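Local coordinates for adhesion and penetration protein autotransporter (Haemophilus influenzae, PDB 3SYJ) that promotes bacterial adherence to host cells, invasion and bacterial aggregation through its secreted passenger domain, which probably also acts as a serine protease, at residues T626-N631 with S647-W652. Residues are numbered along the deposited sequence; the frame is centred on the assembly and turned at random.
Sequences TFKAEN and SIEGNW
Phe627 and Ile648 pair in register on two parallel strands that belong to successive coils of the beta-solenoid in the Hap passenger domain. Backbone hydrogen bonds join the coils: Phe627 N to Ser647 O (3.0 Å), Glu649 N to Phe627 O (2.8 Å) and Ala629 N to Glu649 O. Where both chains turn a corner, the pairing slips by one residue in a beta bulge, and it resumes with Asn651 N bonded to Glu630 O at 3.1 Å. Gly650 sits in this bulge; having no side chain, it lets its CA approach Ala629 O to 3.2 Å, at backbone angles that suit glycine.

Apolar contact lies on the inward face. CB of Phe627 meets CG1 of Ile648 at 3.7 Å, while the phenyl ring leads away to an edge-to-face contact with Phe589. CD1 of Ile648 in turn lies in plane at the edge of the Trp652 ring.

Polar side chains line the other face. Lys628 and Glu649 run side by side as extended chains, both with CG anti to the backbone N (chi1 179° and -177°). CE of Lys628 touches OE2 of Glu649 at 3.3 Å, but the salt bridge from NZ to OE2 is long (3.7 Å); a water accepting from NZ and donating to OE1 closes the gap. Another water links Phe627 O to Ser647 OG. Asn631 and Asn651 direct amide groups to Asp579 and Ser706 on the flanking coils.

Four backbone bonds thus set the register of the coils through the bulge, beside a buried aliphatic contact between Phe627 and Ile648, whereas the long, partly exposed charge pair is probably weakened by solvent.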
ATOM      1  N   THR A 626       1.063  26.595  16.297  1.00 15.83           N
ATOM      2  CA  THR A 626       0.542  25.546  15.440  1.00 18.17           C
ATOM      3  C   THR A 626      -0.361  26.189  14.409  1.00 18.69           C
ATOM      4  O   THR A 626      -1.044  27.176  14.688  1.00 16.56           O
ATOM      5  CB  THR A 626      -0.285  24.498  16.215  1.00 17.72           C
ATOM      6  OG1 THR A 626      -1.415  25.131  16.828  1.00 17.48           O
ATOM      7  CG2 THR A 626       0.545  23.825  17.277  1.00 14.79           C
ATOM      8  N   PHE A 627      -0.346  25.632  13.209  1.00 18.47           N
ATOM      9  CA  PHE A 627      -1.219  26.094  12.152  1.00 20.95           C
ATOM     10  C   PHE A 627      -1.910  24.904  11.516  1.00 20.40           C
ATOM     11  O   PHE A 627      -1.312  23.841  11.344  1.00 21.08           O
ATOM     12  CB  PHE A 627      -0.429  26.876  11.107  1.00 19.22           C
ATOM     13  CG  PHE A 627       0.104  28.183  11.610  1.00 19.67           C
ATOM     14  CD1 PHE A 627      -0.717  29.295  11.687  1.00 21.82           C
ATOM     15  CD2 PHE A 627       1.427  28.303  12.005  1.00 19.92           C
ATOM     16  CE1 PHE A 627      -0.227  30.506  12.142  1.00 17.57           C
ATOM     17  CE2 PHE A 627       1.922  29.510  12.464  1.00 16.88           C
ATOM     18  CZ  PHE A 627       1.094  30.612  12.529  1.00 17.46           C
ATOM     19  N   LYS A 628      -3.180  25.087  11.185  1.00 20.58           N
ATOM     20  CA  LYS A 628      -3.960  24.039  10.557  1.00 21.36           C
ATOM     21  C   LYS A 628      -4.983  24.597   9.580  1.00 21.60           C
ATOM     22  O   LYS A 628      -5.692  25.563   9.873  1.00 19.73           O
ATOM     23  CB  LYS A 628      -4.677  23.194  11.607  1.00 23.40           C
ATOM     24  CG  LYS A 628      -5.524  22.088  11.006  1.00 25.89           C
ATOM     25  CD  LYS A 628      -5.930  21.067  12.059  1.00 34.79           C
ATOM     26  CE  LYS A 628      -6.905  20.046  11.477  1.00 39.51           C
ATOM     27  NZ  LYS A 628      -7.612  19.256  12.525  1.00 42.63           N
ATOM     28  N   ALA A 629      -5.041  23.980   8.412  1.00 18.93           N
ATOM     29  CA  ALA A 629      -6.082  24.259   7.453  1.00 21.64           C
ATOM     30  C   ALA A 629      -6.329  22.966   6.691  1.00 25.56           C
ATOM     31  O   ALA A 629      -5.589  21.993   6.859  1.00 22.73           O
ATOM     32  CB  ALA A 629      -5.655  25.372   6.507  1.00 16.66           C
ATOM     33  N   GLU A 630      -7.373  22.946   5.871  1.00 24.41           N
ATOM     34  CA  GLU A 630      -7.603  21.825   4.965  1.00 26.12           C
ATOM     35  C   GLU A 630      -6.569  21.840   3.828  1.00 22.80           C
ATOM     36  O   GLU A 630      -5.820  20.883   3.647  1.00 21.12           O
ATOM     37  CB  GLU A 630      -9.058  21.822   4.460  1.00 24.05           C
ATOM     38  CG  GLU A 630     -10.067  21.536   5.594  1.00 22.75           C
ATOM     39  CD  GLU A 630     -11.538  21.548   5.173  1.00 28.61           C
ATOM     40  OE1 GLU A 630     -11.855  21.923   4.029  1.00 30.40           O
ATOM     41  OE2 GLU A 630     -12.393  21.184   6.010  1.00 28.97           O
ATOM     42  N   ASN A 631      -6.505  22.938   3.086  1.00 20.28           N
ATOM     43  CA  ASN A 631      -5.508  23.058   2.033  1.00 22.84           C
ATOM     44  C   ASN A 631      -4.764  24.376   2.091  1.00 22.70           C
ATOM     45  O   ASN A 631      -5.330  25.408   2.455  1.00 21.35           O
ATOM     46  CB  ASN A 631      -6.141  22.915   0.647  1.00 23.19           C
ATOM     47  CG  ASN A 631      -6.879  21.602   0.469  1.00 29.76           C
ATOM     48  OD1 ASN A 631      -6.321  20.617  -0.027  1.00 24.28           O
ATOM     49  ND2 ASN A 631      -8.143  21.579   0.875  1.00 27.87           N
ATOM     50  N   SER A 647       4.046  22.734  14.502  1.00 18.18           N
ATOM     51  CA  SER A 647       3.446  21.900  13.477  1.00 21.53           C
ATOM     52  C   SER A 647       2.600  22.737  12.545  1.00 20.98           C
ATOM     53  O   SER A 647       2.012  23.741  12.954  1.00 20.68           O
ATOM     54  CB  SER A 647       2.572  20.817  14.113  1.00 21.44           C
ATOM     55  OG  SER A 647       1.517  21.391  14.864  1.00 23.38           O
ATOM     56  N   ILE A 648       2.555  22.330  11.284  1.00 20.06           N
ATOM     57  CA  ILE A 648       1.584  22.886  10.361  1.00 16.65           C
ATOM     58  C   ILE A 648       0.879  21.727   9.679  1.00 20.43           C
ATOM     59  O   ILE A 648       1.523  20.863   9.086  1.00 18.53           O
ATOM     60  CB  ILE A 648       2.225  23.884   9.362  1.00 18.12           C
ATOM     61  CG1 ILE A 648       1.141  24.618   8.571  1.00 16.93           C
ATOM     62  CG2 ILE A 648       3.262  23.198   8.465  1.00 15.49           C
ATOM     63  CD1 ILE A 648       1.647  25.851   7.858  1.00 14.50           C
ATOM     64  N   GLU A 649      -0.447  21.698   9.806  1.00 17.48           N
ATOM     65  CA  GLU A 649      -1.247  20.583   9.323  1.00 21.55           C
ATOM     66  C   GLU A 649      -2.166  20.980   8.169  1.00 22.25           C
ATOM     67  O   GLU A 649      -2.847  22.006   8.226  1.00 20.15           O
ATOM     68  CB  GLU A 649      -2.086  19.980  10.459  1.00 21.39           C
ATOM     69  CG  GLU A 649      -2.892  18.763  10.027  1.00 25.45           C
ATOM     70  CD  GLU A 649      -3.811  18.227  11.117  1.00 35.06           C
ATOM     71  OE1 GLU A 649      -3.505  18.408  12.314  1.00 35.77           O
ATOM     72  OE2 GLU A 649      -4.840  17.609  10.769  1.00 40.45           O
ATOM     73  N   GLY A 650      -2.197  20.142   7.136  1.00 22.86           N
ATOM     74  CA  GLY A 650      -2.998  20.396   5.952  1.00 20.63           C
ATOM     75  C   GLY A 650      -2.222  20.031   4.701  1.00 27.06           C
ATOM     76  O   GLY A 650      -1.006  19.844   4.759  1.00 25.35           O
ATOM     77  N   ASN A 651      -2.911  19.937   3.566  1.00 22.06           N
ATOM     78  CA  ASN A 651      -2.261  19.537   2.322  1.00 23.45           C
ATOM     79  C   ASN A 651      -1.872  20.746   1.490  1.00 24.50           C
ATOM     80  O   ASN A 651      -2.599  21.734   1.447  1.00 26.57           O
ATOM     81  CB  ASN A 651      -3.160  18.591   1.521  1.00 27.45           C
ATOM     82  CG  ASN A 651      -3.440  17.288   2.259  1.00 25.98           C
ATOM     83  OD1 ASN A 651      -2.553  16.705   2.888  1.00 28.20           O
ATOM     84  ND2 ASN A 651      -4.681  16.830   2.187  1.00 25.28           N
ATOM     85  N   TRP A 652      -0.724  20.660   0.830  1.00 23.48           N
ATOM     86  CA  TRP A 652      -0.168  21.798   0.110  1.00 23.18           C
ATOM     87  C   TRP A 652      -0.282  21.606  -1.390  1.00 23.60           C
ATOM     88  O   TRP A 652       0.008  20.532  -1.908  1.00 25.84           O
ATOM     89  CB  TRP A 652       1.304  22.015   0.500  1.00 25.61           C
ATOM     90  CG  TRP A 652       1.478  22.573   1.892  1.00 30.58           C
ATOM     91  CD1 TRP A 652       1.357  21.892   3.077  1.00 22.29           C
ATOM     92  CD2 TRP A 652       1.791  23.930   2.240  1.00 21.64           C
ATOM     93  NE1 TRP A 652       1.571  22.745   4.133  1.00 23.28           N
ATOM     94  CE2 TRP A 652       1.841  24.000   3.647  1.00 23.53           C
ATOM     95  CE3 TRP A 652       2.036  25.090   1.498  1.00 17.29           C
ATOM     96  CZ2 TRP A 652       2.121  25.185   4.325  1.00 20.74           C
ATOM     97  CZ3 TRP A 652       2.310  26.267   2.173  1.00 18.51           C
ATOM     98  CH2 TRP A 652       2.351  26.305   3.572  1.00 18.14           C
TER
HETATM   99  O   HOH W   1      -0.626  21.668  13.446  1.00 24.59           O
HETATM  100  O   HOH W   2      -5.774  18.672  14.341  1.00 43.48           O
HETATM  101  O   HOH W   3      -3.823  21.253  -1.182  1.00 30.60           O